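Local structure of interferon gamma receptor 1 (Gallus gallus, 4EQ3) at residues A10-S18 against L28-S36; E37-V45 against T55-T65. The protein probably serves as a cell-surface cytokine receptor for interferon gamma, this chain being a two-domain piece of the longer membrane protein. All blocks are in the same frame, centred on the assembly; numbering follows the deposited sequence.

Contact 1: residues A10-S18 against L28-S36; sequences AVPSPTGTS and LYWQYPSMS
Tyr32 lays one edge of its ring along Pro12-Pro14 and puts its hydroxyl beside Val11. From CB the chain turns so that CG stands opposite the backbone N (chi1 -157°), which carries the ring up against 10-18. CD1 then rests 3.8 Å from Pro14 CA, and CE1 comes 3.4 Å from Pro12 O, that oxygen lying near the ring plane, at the edge. At the tip, OH donates to that same Pro12 O over 2.9 Å, tilted from the carbonyl plane, while Val11 CG1 lies 3.6 Å from OH. Pro33 CD sits over one face, near the rim. Tyrosine suits this place because its hydroxyl joins the two segments just beyond the paired strands. Those strands form the first beta hairpin of the N-terminal fibronectin type III-like domain, and a beta bulge shifts their register between the Thr15-Gln31 and Ser18-Tyr29 pairs, each closed by two backbone hydrogen bonds. Gly16 turns the corner within the bulge with a positive phi (57°), a conformation glycine adopts readily. Before it, the compact ring of Pro14 sets CB 3.9 Å from Trp30 CD1, and Thr15 lays its methyl CG2 3.7 Å from Gln31 CB.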
ATOM      1  N   ALA A  10      31.859  16.027 -12.440  1.00 67.31           N
ATOM      2  CA  ALA A  10      31.982  16.799 -11.219  1.00 69.69           C
ATOM      3  C   ALA A  10      31.332  16.039 -10.091  1.00 69.96           C
ATOM      4  O   ALA A  10      31.684  14.916  -9.855  1.00 69.14           O
ATOM      5  CB  ALA A  10      31.354  18.099 -11.374  1.00 69.83           C
ATOM      6  N   VAL A  11      30.379  16.655  -9.408  1.00 64.36           N
ATOM      7  CA  VAL A  11      29.574  15.986  -8.394  1.00 59.13           C
ATOM      8  C   VAL A  11      28.276  15.617  -9.057  1.00 56.05           C
ATOM      9  O   VAL A  11      27.368  16.392  -9.148  1.00 51.81           O
ATOM     10  CB  VAL A  11      29.292  16.873  -7.168  1.00 59.39           C
ATOM     11  CG1 VAL A  11      28.129  16.345  -6.349  1.00 54.66           C
ATOM     12  CG2 VAL A  11      30.532  17.033  -6.353  1.00 63.52           C
ATOM     13  N   PRO A  12      28.257  14.403  -9.550  1.00 46.14           N
ATOM     14  CA  PRO A  12      27.154  13.882 -10.329  1.00 40.76           C
ATOM     15  C   PRO A  12      25.894  13.863  -9.503  1.00 33.34           C
ATOM     16  O   PRO A  12      25.983  13.944  -8.321  1.00 33.38           O
ATOM     17  CB  PRO A  12      27.633  12.488 -10.654  1.00 41.86           C
ATOM     18  CG  PRO A  12      28.474  12.128  -9.557  1.00 43.33           C
ATOM     19  CD  PRO A  12      29.191  13.344  -9.156  1.00 44.86           C
ATOM     20  N   SER A  13      24.750  13.768 -10.160  1.00 37.27           N
ATOM     21  CA  SER A  13      23.458  13.760  -9.493  1.00 35.56           C
ATOM     22  C   SER A  13      23.079  12.335  -9.130  1.00 30.50           C
ATOM     23  O   SER A  13      23.555  11.390  -9.748  1.00 31.00           O
ATOM     24  CB  SER A  13      22.384  14.348 -10.407  1.00 33.03           C
ATOM     25  OG  SER A  13      21.999  13.411 -11.399  1.00 37.31           O
ATOM     26  N   PRO A  14      22.207  12.176  -8.132  1.00 30.16           N
ATOM     27  CA  PRO A  14      21.726  10.830  -7.809  1.00 29.28           C
ATOM     28  C   PRO A  14      21.186  10.125  -9.053  1.00 32.72           C
ATOM     29  O   PRO A  14      20.955  10.746 -10.109  1.00 28.62           O
ATOM     30  CB  PRO A  14      20.600  11.095  -6.807  1.00 28.90           C
ATOM     31  CG  PRO A  14      20.956  12.407  -6.180  1.00 29.91           C
ATOM     32  CD  PRO A  14      21.586  13.208  -7.284  1.00 30.64           C
ATOM     33  N   THR A  15      20.982   8.822  -8.932  1.00 31.55           N
ATOM     34  CA  THR A  15      20.583   8.029 -10.076  1.00 32.57           C
ATOM     35  C   THR A  15      19.589   6.941  -9.672  1.00 30.87           C
ATOM     36  O   THR A  15      19.409   6.665  -8.485  1.00 27.98           O
ATOM     37  CB  THR A  15      21.816   7.392 -10.744  1.00 35.34           C
ATOM     38  OG1 THR A  15      21.530   7.119 -12.122  1.00 44.83           O
ATOM     39  CG2 THR A  15      22.217   6.123 -10.034  1.00 32.09           C
ATOM     40  N   GLY A  16      18.925   6.363 -10.668  1.00 27.85           N
ATOM     41  CA  GLY A  16      18.005   5.263 -10.456  1.00 26.17           C
ATOM     42  C   GLY A  16      16.886   5.581  -9.490  1.00 24.47           C
ATOM     43  O   GLY A  16      16.537   4.753  -8.639  1.00 23.33           O
ATOM     44  N   THR A  17      16.317   6.777  -9.606  1.00 25.91           N
ATOM     45  CA  THR A  17      15.250   7.177  -8.704  1.00 24.12           C
ATOM     46  C   THR A  17      14.087   6.221  -8.838  1.00 24.22           C
ATOM     47  O   THR A  17      13.768   5.765  -9.939  1.00 23.84           O
ATOM     48  CB  THR A  17      14.769   8.619  -8.970  1.00 28.34           C
ATOM     49  OG1 THR A  17      14.119   8.693 -10.252  1.00 26.19           O
ATOM     50  CG2 THR A  17      15.945   9.572  -8.924  1.00 28.36           C
ATOM     51  N   SER A  18      13.468   5.897  -7.710  1.00 24.25           N
ATOM     52  CA  SER A  18      12.313   5.018  -7.719  1.00 24.23           C
ATOM     53  C   SER A  18      11.404   5.290  -6.529  1.00 25.44           C
ATOM     54  O   SER A  18      11.842   5.269  -5.370  1.00 24.44           O
ATOM     55  CB  SER A  18      12.758   3.558  -7.707  1.00 25.99           C
ATOM     56  OG  SER A  18      11.629   2.704  -7.660  1.00 27.97           O
ATOM     57  N   LEU A  28      10.942   6.665  -1.324  1.00 19.49           N
ATOM     58  CA  LEU A  28      11.714   7.074  -2.483  1.00 19.97           C
ATOM     59  C   LEU A  28      13.112   6.508  -2.359  1.00 21.51           C
ATOM     60  O   LEU A  28      13.734   6.619  -1.309  1.00 24.44           O
ATOM     61  CB  LEU A  28      11.795   8.602  -2.553  1.00 20.57           C
ATOM     62  CG  LEU A  28      12.801   9.186  -3.546  1.00 22.74           C
ATOM     63  CD1 LEU A  28      12.349   8.972  -4.995  1.00 19.46           C
ATOM     64  CD2 LEU A  28      13.004  10.675  -3.276  1.00 24.35           C
ATOM     65  N   TYR A  29      13.605   5.901  -3.430  1.00 22.17           N
ATOM     66  CA  TYR A  29      14.931   5.316  -3.418  1.00 22.79           C
ATOM     67  C   TYR A  29      15.756   5.864  -4.569  1.00 23.03           C
ATOM     68  O   TYR A  29      15.218   6.203  -5.613  1.00 21.76           O
ATOM     69  CB  TYR A  29      14.847   3.801  -3.583  1.00 23.82           C
ATOM     70  CG  TYR A  29      14.042   3.090  -2.527  1.00 23.53           C
ATOM     71  CD1 TYR A  29      14.595   2.807  -1.284  1.00 23.07           C
ATOM     72  CD2 TYR A  29      12.733   2.686  -2.775  1.00 21.77           C
ATOM     73  CE1 TYR A  29      13.868   2.138  -0.314  1.00 25.14           C
ATOM     74  CE2 TYR A  29      11.992   2.010  -1.800  1.00 22.70           C
ATOM     75  CZ  TYR A  29      12.571   1.742  -0.575  1.00 23.76           C
ATOM     76  OH  TYR A  29      11.867   1.081   0.400  1.00 22.85           O
ATOM     77  N   TRP A  30      17.067   5.915  -4.377  1.00 18.58           N
ATOM     78  CA  TRP A  30      17.989   6.255  -5.440  1.00 19.88           C
ATOM     79  C   TRP A  30      19.333   5.572  -5.213  1.00 23.21           C
ATOM     80  O   TRP A  30      19.560   4.905  -4.191  1.00 20.31           O
ATOM     81  CB  TRP A  30      18.179   7.773  -5.526  1.00 20.22           C
ATOM     82  CG  TRP A  30      18.618   8.395  -4.236  1.00 18.98           C
ATOM     83  CD1 TRP A  30      19.896   8.697  -3.862  1.00 20.80           C
ATOM     84  CD2 TRP A  30      17.776   8.792  -3.146  1.00 20.28           C
ATOM     85  NE1 TRP A  30      19.899   9.252  -2.601  1.00 23.79           N
ATOM     86  CE2 TRP A  30      18.611   9.318  -2.141  1.00 22.57           C
ATOM     87  CE3 TRP A  30      16.396   8.745  -2.921  1.00 18.34           C
ATOM     88  CZ2 TRP A  30      18.112   9.802  -0.936  1.00 24.68           C
ATOM     89  CZ3 TRP A  30      15.904   9.225  -1.720  1.00 19.91           C
ATOM     90  CH2 TRP A  30      16.758   9.742  -0.742  1.00 22.72           C
ATOM     91  N   GLN A  31      20.224   5.743  -6.174  1.00 27.29           N
ATOM     92  CA  GLN A  31      21.547   5.170  -6.084  1.00 29.60           C
ATOM     93  C   GLN A  31      22.588   6.248  -6.332  1.00 34.02           C
ATOM     94  O   GLN A  31      22.299   7.282  -6.952  1.00 28.89           O
ATOM     95  CB  GLN A  31      21.689   4.026  -7.088  1.00 32.05           C
ATOM     96  CG  GLN A  31      20.875   2.793  -6.712  1.00 34.62           C
ATOM     97  CD  GLN A  31      20.912   1.722  -7.774  1.00 35.80           C
ATOM     98  OE1 GLN A  31      20.817   2.014  -8.966  1.00 42.76           O
ATOM     99  NE2 GLN A  31      21.040   0.467  -7.346  1.00 39.25           N
ATOM    100  N   TYR A  32      23.798   6.009  -5.841  1.00 24.38           N
ATOM    101  CA  TYR A  32      24.857   6.986  -5.987  1.00 29.47           C
ATOM    102  C   TYR A  32      26.213   6.320  -6.160  1.00 34.24           C
ATOM    103  O   TYR A  32      26.469   5.275  -5.563  1.00 33.51           O
ATOM    104  CB  TYR A  32      24.881   7.923  -4.783  1.00 27.81           C
ATOM    105  CG  TYR A  32      25.542   9.243  -5.091  1.00 31.05           C
ATOM    106  CD1 TYR A  32      24.896  10.189  -5.881  1.00 29.10           C
ATOM    107  CD2 TYR A  32      26.810   9.541  -4.612  1.00 33.35           C
ATOM    108  CE1 TYR A  32      25.492  11.398  -6.177  1.00 30.62           C
ATOM    109  CE2 TYR A  32      27.409  10.748  -4.896  1.00 34.66           C
ATOM    110  CZ  TYR A  32      26.743  11.671  -5.683  1.00 32.18           C
ATOM    111  OH  TYR A  32      27.328  12.870  -5.984  1.00 36.72           O
ATOM    112  N   PRO A  33      27.061   6.932  -6.979  1.00 37.32           N
ATOM    113  CA  PRO A  33      28.414   6.440  -7.188  1.00 41.66           C
ATOM    114  C   PRO A  33      29.296   6.521  -5.961  1.00 45.36           C
ATOM    115  O   PRO A  33      29.041   7.269  -5.072  1.00 43.59           O
ATOM    116  CB  PRO A  33      28.936   7.322  -8.306  1.00 44.19           C
ATOM    117  CG  PRO A  33      28.139   8.484  -8.255  1.00 43.23           C
ATOM    118  CD  PRO A  33      26.816   8.102  -7.815  1.00 37.16           C
ATOM    119  N   SER A  34      30.296   5.664  -5.932  1.00 51.91           N
ATOM    120  CA  SER A  34      31.249   5.626  -4.856  1.00 56.84           C
ATOM    121  C   SER A  34      32.174   6.858  -4.871  1.00 59.57           C
ATOM    122  O   SER A  34      32.752   7.180  -5.881  1.00 59.41           O
ATOM    123  CB  SER A  34      32.041   4.325  -4.918  1.00 55.28           C
ATOM    124  OG  SER A  34      32.811   4.211  -3.786  1.00 59.07           O
HETATM  125  N   MSE A  35      32.288   7.553  -3.742  1.00 60.32           N
HETATM  126  CA  MSE A  35      33.041   8.784  -3.682  1.00 60.79           C
HETATM  127  C   MSE A  35      34.063   8.614  -2.607  1.00 67.64           C
HETATM  128  O   MSE A  35      33.901   7.781  -1.777  1.00 66.94           O
HETATM  129  CB  MSE A  35      32.158   9.944  -3.279  1.00 61.76           C
HETATM  130  CG  MSE A  35      31.101  10.312  -4.201  1.00 58.28           C
HETATM  131 SE   MSE A  35      31.735  10.596  -5.863  1.00 81.60          SE
HETATM  132  CE  MSE A  35      30.130  10.868  -6.835  1.00 53.43           C
ATOM    133  N   SER A  36      35.123   9.414  -2.616  1.00 89.51           N
ATOM    134  CA  SER A  36      36.146   9.280  -1.592  1.00 93.84           C
ATOM    135  C   SER A  36      35.481   9.367  -0.249  1.00 96.64           C
ATOM    136  O   SER A  36      35.590   8.472   0.586  1.00 99.11           O
ATOM    137  CB  SER A  36      37.181  10.364  -1.680  1.00 95.89           C
ATOM    138  OG  SER A  36      37.295  10.840  -2.986  1.00 97.98           O
TER

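Contact 2: residues E37-V45 against T55-T65; sequences ETPHFVVEV and TVSTCVNISAT
Phe41 and Ile62 form an antiparallel hydrogen-bonded pair, joined from Phe41 N to Ile62 O at 2.8 Å and, more loosely, from Ile62 N to Phe41 O at 3.3 Å, after which a G1 beta bulge shifts the register by one so that Val42 faces Val60, and Val43 N bonds Cys59 O while Val56 N bonds Val43 O, with a type I turn from Val56 to Cys59 between these last two bonds.

Asn61 occupies the bulge position with positive phi (57°), a backbone conformation that asparagine tolerates better than most residues. With CG anti to its carbonyl carbon (chi1 -55°), Phe41 brings its ring alongside the Thr65 side chain, CE2 being 3.9 Å from Thr65 CG2. CD2 approaches Ala64 O at 3.5 Å, and Ser63 O lies near the ring plane at the edge. Valines, branched at CB and at home in strands, fill the other end. Val43 CG1 runs side by side with Val56 at 3.9 Å from its CG2, which Val45 CG1 meets crosswise at 3.8 Å. Val43 CB also packs 3.9 Å from Cys59 CB, next to the disulfide from Cys59 to Cys67. On the other face Val42 pairs with Val60.

A water donates to both Pro39 O and Ser63 O, bridging the two segments just outside the strand pairing. The side of the hairpin that carries Phe41 and Val43 is apolar and packs on Trp30 of the other sheet, Val43 also on Leu28, whereas the charge of Glu44 on the opposite face is met by a salt bridge to Arg83.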
ATOM      1  N   GLU A  37      34.756  10.443  -0.039  1.00 95.74           N
ATOM      2  CA  GLU A  37      34.062  10.519   1.211  1.00 96.25           C
ATOM      3  C   GLU A  37      32.573  10.208   1.113  1.00 94.07           C
ATOM      4  O   GLU A  37      32.175   9.499   0.251  1.00 92.27           O
ATOM      5  CB  GLU A  37      34.409  11.797   1.977  1.00 97.64           C
ATOM      6  CG  GLU A  37      35.567  11.547   2.943  1.00102.95           C
ATOM      7  CD  GLU A  37      36.611  12.651   2.979  1.00106.80           C
ATOM      8  OE1 GLU A  37      37.092  13.089   1.936  1.00106.63           O
ATOM      9  OE2 GLU A  37      36.957  13.088   4.082  1.00109.49           O
ATOM     10  N   THR A  38      31.781  10.718   2.041  1.00 67.65           N
ATOM     11  CA  THR A  38      30.414  10.318   2.154  1.00 62.00           C
ATOM     12  C   THR A  38      29.459  11.427   1.757  1.00 58.49           C
ATOM     13  O   THR A  38      29.358  12.437   2.410  1.00 58.71           O
ATOM     14  CB  THR A  38      30.090   9.807   3.551  1.00 64.69           C
ATOM     15  OG1 THR A  38      30.602  10.716   4.507  1.00 74.12           O
ATOM     16  CG2 THR A  38      30.694   8.429   3.794  1.00 66.07           C
ATOM     17  N   PRO A  39      28.774  11.192   0.660  1.00 46.49           N
ATOM     18  CA  PRO A  39      27.749  12.084   0.160  1.00 42.46           C
ATOM     19  C   PRO A  39      26.552  12.185   1.082  1.00 41.17           C
ATOM     20  O   PRO A  39      26.256  11.291   1.811  1.00 36.09           O
ATOM     21  CB  PRO A  39      27.333  11.433  -1.141  1.00 38.99           C
ATOM     22  CG  PRO A  39      28.232  10.415  -1.412  1.00 41.12           C
ATOM     23  CD  PRO A  39      28.957  10.033  -0.209  1.00 46.08           C
ATOM     24  N   HIS A  40      25.905  13.330   1.062  1.00 35.94           N
ATOM     25  CA  HIS A  40      24.616  13.490   1.726  1.00 34.16           C
ATOM     26  C   HIS A  40      23.627  13.990   0.685  1.00 31.17           C
ATOM     27  O   HIS A  40      24.027  14.469  -0.372  1.00 30.22           O
ATOM     28  CB  HIS A  40      24.706  14.466   2.897  1.00 36.09           C
ATOM     29  CG  HIS A  40      25.560  13.979   4.023  1.00 41.52           C
ATOM     30  ND1 HIS A  40      26.937  13.966   3.961  1.00 45.95           N
ATOM     31  CD2 HIS A  40      25.233  13.488   5.244  1.00 44.37           C
ATOM     32  CE1 HIS A  40      27.421  13.488   5.095  1.00 47.79           C
ATOM     33  NE2 HIS A  40      26.409  13.192   5.888  1.00 47.43           N
ATOM     34  N   PHE A  41      22.336  13.881   0.969  1.00 32.80           N
ATOM     35  CA  PHE A  41      21.340  14.201  -0.044  1.00 29.53           C
ATOM     36  C   PHE A  41      20.251  15.139   0.467  1.00 29.26           C
ATOM     37  O   PHE A  41      20.017  15.239   1.667  1.00 30.72           O
ATOM     38  CB  PHE A  41      20.719  12.916  -0.604  1.00 25.17           C
ATOM     39  CG  PHE A  41      21.730  11.944  -1.149  1.00 25.53           C
ATOM     40  CD1 PHE A  41      22.313  12.153  -2.388  1.00 25.13           C
ATOM     41  CD2 PHE A  41      22.094  10.820  -0.421  1.00 25.46           C
ATOM     42  CE1 PHE A  41      23.248  11.263  -2.892  1.00 24.85           C
ATOM     43  CE2 PHE A  41      23.030   9.923  -0.916  1.00 26.12           C
ATOM     44  CZ  PHE A  41      23.609  10.142  -2.150  1.00 28.41           C
ATOM     45  N   VAL A  42      19.602  15.837  -0.460  1.00 29.31           N
ATOM     46  CA  VAL A  42      18.456  16.670  -0.116  1.00 30.74           C
ATOM     47  C   VAL A  42      17.279  16.340  -1.018  1.00 24.94           C
ATOM     48  O   VAL A  42      17.392  16.396  -2.247  1.00 27.05           O
ATOM     49  CB  VAL A  42      18.770  18.173  -0.237  1.00 32.30           C
ATOM     50  CG1 VAL A  42      17.572  18.988   0.209  1.00 33.17           C
ATOM     51  CG2 VAL A  42      19.994  18.524   0.608  1.00 35.63           C
ATOM     52  N   VAL A  43      16.149  16.011  -0.402  1.00 25.17           N
ATOM     53  CA  VAL A  43      14.957  15.616  -1.146  1.00 22.21           C
ATOM     54  C   VAL A  43      13.897  16.706  -1.059  1.00 26.24           C
ATOM     55  O   VAL A  43      13.637  17.237   0.024  1.00 25.09           O
ATOM     56  CB  VAL A  43      14.349  14.314  -0.594  1.00 20.61           C
ATOM     57  CG1 VAL A  43      13.100  13.939  -1.372  1.00 22.44           C
ATOM     58  CG2 VAL A  43      15.375  13.189  -0.626  1.00 20.56           C
ATOM     59  N   GLU A  44      13.293  17.033  -2.199  1.00 22.32           N
ATOM     60  CA  GLU A  44      12.173  17.966  -2.220  1.00 27.29           C
ATOM     61  C   GLU A  44      10.908  17.342  -2.810  1.00 23.84           C
ATOM     62  O   GLU A  44      10.975  16.412  -3.618  1.00 20.51           O
ATOM     63  CB  GLU A  44      12.544  19.215  -3.012  1.00 29.29           C
ATOM     64  CG  GLU A  44      13.720  19.965  -2.431  1.00 30.23           C
ATOM     65  CD  GLU A  44      13.875  21.337  -3.051  1.00 34.73           C
ATOM     66  OE1 GLU A  44      13.820  21.444  -4.294  1.00 32.55           O
ATOM     67  OE2 GLU A  44      14.040  22.309  -2.286  1.00 40.05           O
ATOM     68  N   VAL A  45       9.756  17.866  -2.400  1.00 21.55           N
ATOM     69  CA  VAL A  45       8.473  17.415  -2.927  1.00 20.04           C
ATOM     70  C   VAL A  45       7.692  18.579  -3.559  1.00 22.73           C
ATOM     71  O   VAL A  45       7.705  19.683  -3.040  1.00 25.93           O
ATOM     72  CB  VAL A  45       7.634  16.782  -1.822  1.00 19.58           C
ATOM     73  CG1 VAL A  45       7.498  17.737  -0.642  1.00 22.56           C
ATOM     74  CG2 VAL A  45       6.269  16.357  -2.354  1.00 18.99           C
ATOM     75  N   THR A  55      11.124  21.642   0.651  1.00 36.08           N
ATOM     76  CA  THR A  55      11.979  20.656   1.295  1.00 35.56           C
ATOM     77  C   THR A  55      11.185  19.598   2.061  1.00 31.71           C
ATOM     78  O   THR A  55      10.196  19.903   2.729  1.00 31.96           O
ATOM     79  CB  THR A  55      13.019  21.341   2.226  1.00 38.32           C
ATOM     80  OG1 THR A  55      14.331  21.178   1.668  1.00 40.70           O
ATOM     81  CG2 THR A  55      12.986  20.736   3.624  1.00 40.83           C
ATOM     82  N   VAL A  56      11.621  18.349   1.938  1.00 30.18           N
ATOM     83  CA  VAL A  56      11.120  17.268   2.775  1.00 27.32           C
ATOM     84  C   VAL A  56      11.941  17.238   4.061  1.00 28.96           C
ATOM     85  O   VAL A  56      13.052  16.717   4.077  1.00 28.84           O
ATOM     86  CB  VAL A  56      11.257  15.914   2.074  1.00 25.14           C
ATOM     87  CG1 VAL A  56      10.708  14.819   2.959  1.00 22.57           C
ATOM     88  CG2 VAL A  56      10.535  15.942   0.729  1.00 26.86           C
ATOM     89  N   SER A  57      11.393  17.795   5.135  1.00 34.65           N
ATOM     90  CA  SER A  57      12.189  18.121   6.315  1.00 36.72           C
ATOM     91  C   SER A  57      12.993  16.942   6.855  1.00 38.54           C
ATOM     92  O   SER A  57      14.153  17.102   7.229  1.00 37.56           O
ATOM     93  CB  SER A  57      11.305  18.699   7.416  1.00 42.34           C
ATOM     94  OG  SER A  57      10.332  17.753   7.831  1.00 44.57           O
ATOM     95  N   THR A  58      12.375  15.765   6.887  1.00 33.58           N
ATOM     96  CA  THR A  58      13.011  14.572   7.433  1.00 34.37           C
ATOM     97  C   THR A  58      14.102  14.027   6.525  1.00 34.13           C
ATOM     98  O   THR A  58      14.752  13.043   6.863  1.00 35.12           O
ATOM     99  CB  THR A  58      11.987  13.447   7.623  1.00 30.39           C
ATOM    100  OG1 THR A  58      11.278  13.256   6.393  1.00 27.63           O
ATOM    101  CG2 THR A  58      10.996  13.793   8.717  1.00 30.95           C
ATOM    102  N   CYS A  59      14.300  14.656   5.372  1.00 31.20           N
ATOM    103  CA  CYS A  59      15.267  14.158   4.401  1.00 32.42           C
ATOM    104  C   CYS A  59      16.178  15.271   3.872  1.00 35.56           C
ATOM    105  O   CYS A  59      16.336  15.445   2.659  1.00 31.26           O
ATOM    106  CB  CYS A  59      14.558  13.439   3.240  1.00 29.40           C
ATOM    107  SG  CYS A  59      13.592  11.976   3.715  1.00 25.78           S
ATOM    108  N   VAL A  60      16.778  16.019   4.792  1.00 30.53           N
ATOM    109  CA  VAL A  60      17.767  17.026   4.430  1.00 33.75           C
ATOM    110  C   VAL A  60      19.106  16.634   5.036  1.00 36.85           C
ATOM    111  O   VAL A  60      19.187  16.320   6.227  1.00 39.96           O
ATOM    112  CB  VAL A  60      17.374  18.430   4.935  1.00 36.22           C
ATOM    113  CG1 VAL A  60      18.381  19.469   4.452  1.00 39.02           C
ATOM    114  CG2 VAL A  60      15.982  18.796   4.456  1.00 33.31           C
ATOM    115  N   ASN A  61      20.125  16.651   4.221  1.00 39.84           N
ATOM    116  CA  ASN A  61      21.457  16.289   4.637  1.00 40.07           C
ATOM    117  C   ASN A  61      21.511  14.897   5.220  1.00 40.57           C
ATOM    118  O   ASN A  61      22.051  14.718   6.265  1.00 43.09           O
ATOM    119  CB  ASN A  61      22.006  17.270   5.692  1.00 46.99           C
ATOM    120  CG  ASN A  61      22.159  18.685   5.185  1.00 52.85           C
ATOM    121  OD1 ASN A  61      22.328  18.925   4.025  1.00 48.27           O
ATOM    122  ND2 ASN A  61      22.153  19.613   6.094  1.00 53.58           N
ATOM    123  N   ILE A  62      20.908  13.928   4.548  1.00 36.03           N
ATOM    124  CA  ILE A  62      20.883  12.545   4.998  1.00 32.69           C
ATOM    125  C   ILE A  62      21.890  11.722   4.218  1.00 34.44           C
ATOM    126  O   ILE A  62      22.174  12.019   3.053  1.00 29.90           O
ATOM    127  CB  ILE A  62      19.496  11.906   4.847  1.00 30.94           C
ATOM    128  CG1 ILE A  62      18.978  12.067   3.415  1.00 28.23           C
ATOM    129  CG2 ILE A  62      18.529  12.519   5.821  1.00 32.52           C
ATOM    130  CD1 ILE A  62      17.818  11.124   3.072  1.00 25.65           C
ATOM    131  N   SER A  63      22.439  10.695   4.870  1.00 33.99           N
ATOM    132  CA  SER A  63      23.419   9.833   4.223  1.00 31.91           C
ATOM    133  C   SER A  63      22.742   8.651   3.538  1.00 28.81           C
ATOM    134  O   SER A  63      23.293   8.068   2.598  1.00 26.60           O
ATOM    135  CB  SER A  63      24.433   9.319   5.245  1.00 37.54           C
ATOM    136  OG  SER A  63      23.798   8.496   6.211  1.00 36.44           O
ATOM    137  N   ALA A  64      21.554   8.292   4.019  1.00 31.03           N
ATOM    138  CA  ALA A  64      20.792   7.189   3.435  1.00 28.60           C
ATOM    139  C   ALA A  64      20.397   7.478   1.990  1.00 26.99           C
ATOM    140  O   ALA A  64      20.227   8.628   1.602  1.00 26.53           O
ATOM    141  CB  ALA A  64      19.558   6.906   4.263  1.00 29.02           C
ATOM    142  N   THR A  65      20.263   6.425   1.192  1.00 25.62           N
ATOM    143  CA  THR A  65      19.852   6.575  -0.195  1.00 25.09           C
ATOM    144  C   THR A  65      18.367   6.267  -0.331  1.00 22.09           C
ATOM    145  O   THR A  65      17.933   5.658  -1.310  1.00 22.99           O
ATOM    146  CB  THR A  65      20.659   5.656  -1.117  1.00 24.33           C
ATOM    147  OG1 THR A  65      20.721   4.347  -0.540  1.00 27.65           O
ATOM    148  CG2 THR A  65      22.077   6.187  -1.294  1.00 27.97           C
TER
HETATM  149  O   HOH W   1      25.920   8.238   1.390  1.00 36.85           O

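Contact 1 closes before contact 2 opens, so two successive antiparallel hairpins build much of the N-terminal fibronectin type III-like domain. Their centres lie 11 Å apart, but they belong to different sheets: strands 17-22 and 25-31 to the three-stranded sheet that ends in 66-68, strands 40-46 and 54-62 to the four-stranded one with 81-88 and 91-97. Between the sheets Phe41 meets Trp30 and Tyr32 edge-to-face, with Tyr32 CD1 3.6 Å from Phe41 CE1. Beyond the second hairpin the chain crosses back, where Trp30 N probably bonds Thr65 O at 3.2 Å. The two contacts thus lie in the two sheets of one beta sandwich, linked through Thr65, with the rings of Trp30, Tyr32 and Phe41 packed between them.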